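Local coordinates for protein phosphatase 2C (PDB 3D8K) that probably removes phosphate from phosphoserine and phosphothreonine in other proteins, as a manganese-dependent phosphatase of the PP2C family, at residues M53-Q58 / A267-A272; T191-S196 / P225-F230. All blocks are in the same frame, centred on the assembly; numbering follows the deposited sequence.

Contact 1: M53-Q58 / A267-A272; sequences MFDGFQ and AGTAGA
Met53 lays its selenium against the backbone of Gly268, with SE 3.8 Å from Gly268 CA. Met53 is modelled as selenomethionine. Its CG lies anti to the backbone N (chi1 -160°), and the chain then runs out extended before bending at the selenium (chi3 -106°). The selenium thus sits over the end of strand 264-268. Alongside, Met53 CG lies 4.2 Å from Thr269 CG2, a contact between aliphatic groups. Met53 SE also reaches Ala267 CB at 4.5 Å. Val36 and Phe319 touch Met53 as well.

Two residues on along strand 48-55, Asp55 meets Thr269, and here the CA atoms of the two segments come nearest, 6.3 Å apart. The two side chains cross at about a right angle, with Asp55 CG 4.2 Å from Thr269 CB. This is van der Waals contact, and no hydrogen bond joins the segments. Thr269 OG1 lies between the backbone N and the carbonyl carbon (chi1 65°). It is hydrogen-bonded to Ser317 N on the neighbouring strand 316-322, which holds the rotation of the side chain. Asp55 is tied less firmly: OD1 has a weak bond to Asn315 ND2, and OD2 has a long, weak ion pair with Lys314. OD2 also lies 4.3 Å from Ala270 N, at the turn after the strand.

Strands 48-55 and 264-268 belong to different antiparallel sheets, so the contact joins the two layers of the PP2C beta-sandwich where the strands end. Asp55 and Gly56 match the Asp-Gly pair that binds metal in active relatives, which places this contact probably at the metal-site end of the fold.

Contact 2: T191-S196 / P225-F230; sequences TPHTAS and PMTRAF
His193 O accepts the backbone N-H of Thr227 at 2.9 Å from Thr227 N. The bond is nearly straight at 164°, but the donor stands above the carbonyl plane. Met226 CB lies beside the same oxygen.

The His193 side chain carries most of the contact. With CG anti to its own carbonyl carbon (chi1 -63°), the imidazole lies against Arg228. The aliphatic part of Arg228 runs extended across one face of the ring. The approach of its CD is modelled too closely for the detail to be trusted. The guanidinium plane is turned 48° from the ring. On the opposite face, Thr191 O stands 4.0 Å above the ring plane, offset toward the rim. His193 ND1 is bonded to Gly174 N, which fixes the rotation of the imidazole.

Both loops probably sit where PP2C relatives have sequence motifs. The Thr-Arg-Ala run resembles the Ser-Arg-Ala motif of relatives. The 191-196 loop probably occupies the place of their Asp-His-Lys-Pro motif, of which His193 keeps the histidine. It leads into helix 198-206.

That helix covers the contact. Glu200 OE1 is hydrogen-bonded to Thr227 OG1, while Glu200 OE2 has a long, weak ion pair with Arg228 NE. Arg203 NH2 binds Thr227 O. Thr227 CG2 touches the backbone of Thr194, 4.0 Å from Thr194 C. Just before the helix, Thr194 OG1 accepts Ser196 N at 2.8 Å, forming an ST turn.

The centres of contacts 1 and 2 lie about 12 Å apart. Along the chain the order is 53-58, 191-196, 225-230, 267-272, so contact 2 falls wholly between the two halves of contact 1. Contact 1 joins strand ends of the two sheets, whereas contact 2 joins loops that follow strands 185-188 and 217-220. Phe57 links them: its CZ lies 3.7 Å from Ala229 CB, and its ring also packs on Pro225 and Met226. Ser106 adds a further link, touching Met226 and pairing with the backbone of Asp55. All four segments thus build one connected region, consistent with the active-site end of a PP2C phosphatase.

Contact 1: M53-Q58 / A267-A272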
HETATM    1  N   MSE C  53      -1.981 -31.384   0.281  1.00 23.17           N
HETATM    2  CA  MSE C  53      -1.457 -32.523   1.017  1.00 25.38           C
HETATM    3  C   MSE C  53      -0.688 -33.462   0.095  1.00 23.26           C
HETATM    4  O   MSE C  53      -1.196 -33.900  -0.941  1.00 24.49           O
HETATM    5  CB  MSE C  53      -2.613 -33.250   1.668  1.00 29.34           C
HETATM    6  CG  MSE C  53      -2.192 -34.104   2.790  1.00 38.91           C
HETATM    7 SE   MSE C  53      -3.748 -34.354   3.900  1.00 56.40          SE
HETATM    8  CE  MSE C  53      -3.211 -33.158   5.371  1.00 50.74           C
ATOM      9  N   PHE C  54       0.540 -33.772   0.471  1.00 19.03           N
ATOM     10  CA  PHE C  54       1.359 -34.641  -0.345  1.00 16.60           C
ATOM     11  C   PHE C  54       1.832 -35.846   0.452  1.00 17.39           C
ATOM     12  O   PHE C  54       2.598 -35.722   1.393  1.00 15.90           O
ATOM     13  CB  PHE C  54       2.532 -33.830  -0.885  1.00 13.43           C
ATOM     14  CG  PHE C  54       2.107 -32.689  -1.756  1.00 11.94           C
ATOM     15  CD1 PHE C  54       1.683 -32.921  -3.062  1.00 12.44           C
ATOM     16  CD2 PHE C  54       2.083 -31.384  -1.263  1.00 11.11           C
ATOM     17  CE1 PHE C  54       1.243 -31.875  -3.865  1.00 11.35           C
ATOM     18  CE2 PHE C  54       1.645 -30.330  -2.050  1.00  9.32           C
ATOM     19  CZ  PHE C  54       1.226 -30.570  -3.353  1.00 12.56           C
ATOM     20  N   ASP C  55       1.347 -37.018   0.080  1.00 19.45           N
ATOM     21  CA  ASP C  55       1.744 -38.236   0.767  1.00 22.54           C
ATOM     22  C   ASP C  55       2.640 -39.050  -0.162  1.00 22.78           C
ATOM     23  O   ASP C  55       2.175 -39.624  -1.148  1.00 21.89           O
ATOM     24  CB  ASP C  55       0.497 -39.033   1.177  1.00 25.07           C
ATOM     25  CG  ASP C  55       0.840 -40.286   1.944  1.00 28.24           C
ATOM     26  OD1 ASP C  55       1.773 -40.224   2.777  1.00 31.68           O
ATOM     27  OD2 ASP C  55       0.181 -41.325   1.723  1.00 31.15           O
ATOM     28  N   GLY C  56       3.928 -39.095   0.164  1.00 23.63           N
ATOM     29  CA  GLY C  56       4.879 -39.804  -0.678  1.00 27.26           C
ATOM     30  C   GLY C  56       5.185 -41.258  -0.369  1.00 29.98           C
ATOM     31  O   GLY C  56       5.299 -41.646   0.794  1.00 30.78           O
ATOM     32  N   PHE C  57       5.310 -42.082  -1.408  1.00 32.13           N
ATOM     33  CA  PHE C  57       5.635 -43.479  -1.168  1.00 34.01           C
ATOM     34  C   PHE C  57       7.133 -43.724  -1.217  1.00 36.32           C
ATOM     35  O   PHE C  57       7.815 -43.432  -2.208  1.00 33.90           O
ATOM     36  CB  PHE C  57       4.915 -44.434  -2.122  1.00 32.20           C
ATOM     37  CG  PHE C  57       4.633 -43.872  -3.471  1.00 32.37           C
ATOM     38  CD1 PHE C  57       3.599 -42.953  -3.656  1.00 30.87           C
ATOM     39  CD2 PHE C  57       5.337 -44.329  -4.579  1.00 31.57           C
ATOM     40  CE1 PHE C  57       3.260 -42.506  -4.924  1.00 30.29           C
ATOM     41  CE2 PHE C  57       5.011 -43.891  -5.854  1.00 32.01           C
ATOM     42  CZ  PHE C  57       3.968 -42.977  -6.032  1.00 32.06           C
ATOM     43  N   GLN C  58       7.617 -44.255  -0.097  1.00 40.07           N
ATOM     44  CA  GLN C  58       9.020 -44.547   0.124  1.00 42.81           C
ATOM     45  C   GLN C  58       9.937 -43.468  -0.425  1.00 43.13           C
ATOM     46  O   GLN C  58      10.569 -43.597  -1.482  1.00 42.86           O
ATOM     47  CB  GLN C  58       9.332 -45.944  -0.397  1.00 45.50           C
ATOM     48  CG  GLN C  58       8.611 -46.998   0.449  1.00 48.79           C
ATOM     49  CD  GLN C  58       8.445 -46.565   1.921  1.00 50.93           C
ATOM     50  OE1 GLN C  58       7.717 -45.610   2.224  1.00 51.35           O
ATOM     51  NE2 GLN C  58       9.123 -47.264   2.833  1.00 50.49           N
ATOM     52  N   ALA C 267      -9.604 -33.442   5.936  1.00 15.95           N
ATOM     53  CA  ALA C 267      -8.749 -34.200   5.039  1.00 16.73           C
ATOM     54  C   ALA C 267      -7.686 -34.963   5.801  1.00 17.94           C
ATOM     55  O   ALA C 267      -7.404 -34.680   6.961  1.00 18.03           O
ATOM     56  CB  ALA C 267      -8.105 -33.266   4.036  1.00 14.09           C
ATOM     57  N   GLY C 268      -7.105 -35.954   5.142  1.00 20.16           N
ATOM     58  CA  GLY C 268      -6.075 -36.744   5.782  1.00 23.93           C
ATOM     59  C   GLY C 268      -5.393 -37.703   4.827  1.00 26.82           C
ATOM     60  O   GLY C 268      -5.965 -38.128   3.819  1.00 28.06           O
ATOM     61  N   THR C 269      -4.152 -38.046   5.142  1.00 28.17           N
ATOM     62  CA  THR C 269      -3.403 -38.983   4.321  1.00 29.57           C
ATOM     63  C   THR C 269      -4.069 -40.360   4.441  1.00 30.13           C
ATOM     64  O   THR C 269      -4.858 -40.603   5.354  1.00 30.06           O
ATOM     65  CB  THR C 269      -1.948 -39.059   4.798  1.00 29.07           C
ATOM     66  OG1 THR C 269      -1.906 -39.602   6.120  1.00 31.33           O
ATOM     67  CG2 THR C 269      -1.342 -37.673   4.835  1.00 29.56           C
ATOM     68  N   ALA C 270      -3.761 -41.259   3.516  1.00 31.30           N
ATOM     69  CA  ALA C 270      -4.345 -42.594   3.548  1.00 30.62           C
ATOM     70  C   ALA C 270      -4.218 -43.222   4.930  1.00 30.68           C
ATOM     71  O   ALA C 270      -5.037 -44.042   5.322  1.00 30.17           O
ATOM     72  CB  ALA C 270      -3.671 -43.474   2.520  1.00 30.31           C
ATOM     73  N   GLY C 271      -3.176 -42.835   5.658  1.00 31.67           N
ATOM     74  CA  GLY C 271      -2.967 -43.376   6.986  1.00 33.01           C
ATOM     75  C   GLY C 271      -4.028 -42.930   7.979  1.00 33.14           C
ATOM     76  O   GLY C 271      -4.493 -43.717   8.795  1.00 31.65           O
ATOM     77  N   ALA C 272      -4.410 -41.660   7.910  1.00 33.51           N
ATOM     78  CA  ALA C 272      -5.413 -41.115   8.812  1.00 33.28           C
ATOM     79  C   ALA C 272      -6.675 -41.965   8.822  1.00 35.20           C
ATOM     80  O   ALA C 272      -7.221 -42.262   9.881  1.00 35.02           O
ATOM     81  CB  ALA C 272      -5.755 -39.686   8.413  1.00 28.83           C
TER

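Contact 2: T191-S196 / P225-F230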
ATOM      1  N   THR C 191     -12.757 -39.550  -4.708  1.00 27.84           N
ATOM      2  CA  THR C 191     -12.757 -41.002  -4.775  1.00 28.13           C
ATOM      3  C   THR C 191     -11.289 -41.442  -4.799  1.00 29.07           C
ATOM      4  O   THR C 191     -10.520 -41.011  -5.663  1.00 29.86           O
ATOM      5  CB  THR C 191     -13.442 -41.485  -6.058  1.00 27.64           C
ATOM      6  OG1 THR C 191     -14.433 -40.534  -6.447  1.00 27.00           O
ATOM      7  CG2 THR C 191     -14.112 -42.836  -5.833  1.00 29.20           C
ATOM      8  N   PRO C 192     -10.878 -42.300  -3.852  1.00 28.07           N
ATOM      9  CA  PRO C 192      -9.478 -42.736  -3.845  1.00 27.04           C
ATOM     10  C   PRO C 192      -9.079 -43.541  -5.089  1.00 26.58           C
ATOM     11  O   PRO C 192      -9.887 -44.285  -5.663  1.00 26.09           O
ATOM     12  CB  PRO C 192      -9.377 -43.539  -2.547  1.00 26.50           C
ATOM     13  CG  PRO C 192     -10.755 -44.123  -2.407  1.00 27.14           C
ATOM     14  CD  PRO C 192     -11.656 -42.975  -2.799  1.00 27.31           C
ATOM     15  N   HIS C 193      -7.825 -43.369  -5.504  1.00 25.24           N
ATOM     16  CA  HIS C 193      -7.273 -44.057  -6.675  1.00 22.97           C
ATOM     17  C   HIS C 193      -6.538 -45.326  -6.267  1.00 22.68           C
ATOM     18  O   HIS C 193      -5.321 -45.343  -6.163  1.00 22.11           O
ATOM     19  CB  HIS C 193      -6.326 -43.119  -7.409  1.00 19.34           C
ATOM     20  CG  HIS C 193      -6.997 -41.907  -7.958  1.00 17.66           C
ATOM     21  ND1 HIS C 193      -6.533 -40.633  -7.728  1.00 18.70           N
ATOM     22  CD2 HIS C 193      -8.091 -41.772  -8.745  1.00 19.20           C
ATOM     23  CE1 HIS C 193      -7.311 -39.764  -8.351  1.00 18.45           C
ATOM     24  NE2 HIS C 193      -8.265 -40.430  -8.977  1.00 14.58           N
ATOM     25  N   THR C 194      -7.291 -46.393  -6.055  1.00 24.40           N
ATOM     26  CA  THR C 194      -6.723 -47.664  -5.624  1.00 26.51           C
ATOM     27  C   THR C 194      -7.287 -48.784  -6.480  1.00 27.25           C
ATOM     28  O   THR C 194      -8.172 -48.547  -7.307  1.00 27.78           O
ATOM     29  CB  THR C 194      -7.091 -47.935  -4.151  1.00 28.22           C
ATOM     30  OG1 THR C 194      -8.308 -48.692  -4.074  1.00 27.77           O
ATOM     31  CG2 THR C 194      -7.317 -46.615  -3.426  1.00 28.78           C
ATOM     32  N   ALA C 195      -6.799 -50.004  -6.282  1.00 27.44           N
ATOM     33  CA  ALA C 195      -7.305 -51.125  -7.073  1.00 29.50           C
ATOM     34  C   ALA C 195      -8.790 -51.365  -6.791  1.00 29.98           C
ATOM     35  O   ALA C 195      -9.491 -52.009  -7.578  1.00 29.04           O
ATOM     36  CB  ALA C 195      -6.506 -52.391  -6.780  1.00 30.92           C
ATOM     37  N   SER C 196      -9.259 -50.840  -5.662  1.00 30.83           N
ATOM     38  CA  SER C 196     -10.650 -50.989  -5.268  1.00 30.52           C
ATOM     39  C   SER C 196     -11.554 -50.242  -6.224  1.00 31.38           C
ATOM     40  O   SER C 196     -12.717 -50.600  -6.381  1.00 32.95           O
ATOM     41  CB  SER C 196     -10.874 -50.461  -3.849  1.00 29.06           C
ATOM     42  OG  SER C 196     -10.349 -51.343  -2.876  1.00 26.54           O
ATOM     43  N   PRO C 225       1.563 -48.191  -4.820  1.00 18.86           N
ATOM     44  CA  PRO C 225       0.451 -48.387  -3.884  1.00 19.21           C
ATOM     45  C   PRO C 225      -0.871 -47.794  -4.357  1.00 21.00           C
ATOM     46  O   PRO C 225      -1.914 -48.072  -3.772  1.00 22.73           O
ATOM     47  CB  PRO C 225       0.941 -47.703  -2.607  1.00 18.45           C
ATOM     48  CG  PRO C 225       2.444 -47.603  -2.801  1.00 18.59           C
ATOM     49  CD  PRO C 225       2.570 -47.289  -4.244  1.00 18.31           C
HETATM   50  N   MSE C 226      -0.829 -46.982  -5.410  1.00 22.04           N
HETATM   51  CA  MSE C 226      -2.037 -46.349  -5.942  1.00 23.89           C
HETATM   52  C   MSE C 226      -2.058 -46.302  -7.480  1.00 22.96           C
HETATM   53  O   MSE C 226      -1.090 -46.693  -8.125  1.00 24.59           O
HETATM   54  CB  MSE C 226      -2.161 -44.944  -5.358  1.00 26.20           C
HETATM   55  CG  MSE C 226      -0.913 -44.139  -5.538  1.00 31.09           C
HETATM   56 SE   MSE C 226      -0.898 -42.530  -4.410  1.00 38.47          SE
HETATM   57  CE  MSE C 226      -0.365 -43.488  -2.765  1.00 31.60           C
ATOM     58  N   THR C 227      -3.157 -45.837  -8.071  1.00 19.58           N
ATOM     59  CA  THR C 227      -3.249 -45.805  -9.524  1.00 16.79           C
ATOM     60  C   THR C 227      -2.977 -44.413 -10.097  1.00 17.52           C
ATOM     61  O   THR C 227      -2.866 -44.226 -11.311  1.00 14.71           O
ATOM     62  CB  THR C 227      -4.629 -46.318  -9.982  1.00 15.82           C
ATOM     63  OG1 THR C 227      -5.651 -45.508  -9.406  1.00 13.12           O
ATOM     64  CG2 THR C 227      -4.845 -47.764  -9.529  1.00 14.53           C
ATOM     65  N   ARG C 228      -2.862 -43.433  -9.210  1.00 17.33           N
ATOM     66  CA  ARG C 228      -2.592 -42.066  -9.624  1.00 16.96           C
ATOM     67  C   ARG C 228      -1.611 -41.408  -8.677  1.00 17.30           C
ATOM     68  O   ARG C 228      -1.743 -41.508  -7.453  1.00 17.14           O
ATOM     69  CB  ARG C 228      -3.889 -41.273  -9.708  1.00 16.89           C
ATOM     70  CG  ARG C 228      -4.746 -41.712 -10.883  1.00 17.30           C
ATOM     71  CD  ARG C 228      -5.958 -40.844 -11.031  1.00 19.62           C
ATOM     72  NE  ARG C 228      -6.721 -41.157 -12.228  1.00 23.63           N
ATOM     73  CZ  ARG C 228      -7.842 -40.536 -12.582  1.00 26.52           C
ATOM     74  NH1 ARG C 228      -8.340 -39.572 -11.824  1.00 27.67           N
ATOM     75  NH2 ARG C 228      -8.457 -40.868 -13.709  1.00 30.14           N
ATOM     76  N   ALA C 229      -0.603 -40.758  -9.251  1.00 17.57           N
ATOM     77  CA  ALA C 229       0.414 -40.112  -8.441  1.00 18.60           C
ATOM     78  C   ALA C 229       1.338 -39.226  -9.271  1.00 19.47           C
ATOM     79  O   ALA C 229       1.210 -39.174 -10.494  1.00 20.37           O
ATOM     80  CB  ALA C 229       1.218 -41.179  -7.700  1.00 16.22           C
ATOM     81  N   PHE C 230       2.266 -38.539  -8.596  1.00 20.79           N
ATOM     82  CA  PHE C 230       3.226 -37.649  -9.254  1.00 20.79           C
ATOM     83  C   PHE C 230       4.557 -38.281  -9.676  1.00 21.66           C
ATOM     84  O   PHE C 230       5.074 -37.955 -10.740  1.00 24.13           O
ATOM     85  CB  PHE C 230       3.520 -36.425  -8.384  1.00 16.20           C
ATOM     86  CG  PHE C 230       2.602 -35.270  -8.640  1.00 14.64           C
ATOM     87  CD1 PHE C 230       1.697 -34.855  -7.666  1.00 12.38           C
ATOM     88  CD2 PHE C 230       2.650 -34.580  -9.849  1.00 12.95           C
ATOM     89  CE1 PHE C 230       0.859 -33.782  -7.885  1.00  8.74           C
ATOM     90  CE2 PHE C 230       1.811 -33.500 -10.079  1.00 12.03           C
ATOM     91  CZ  PHE C 230       0.911 -33.099  -9.088  1.00 11.72           C
TER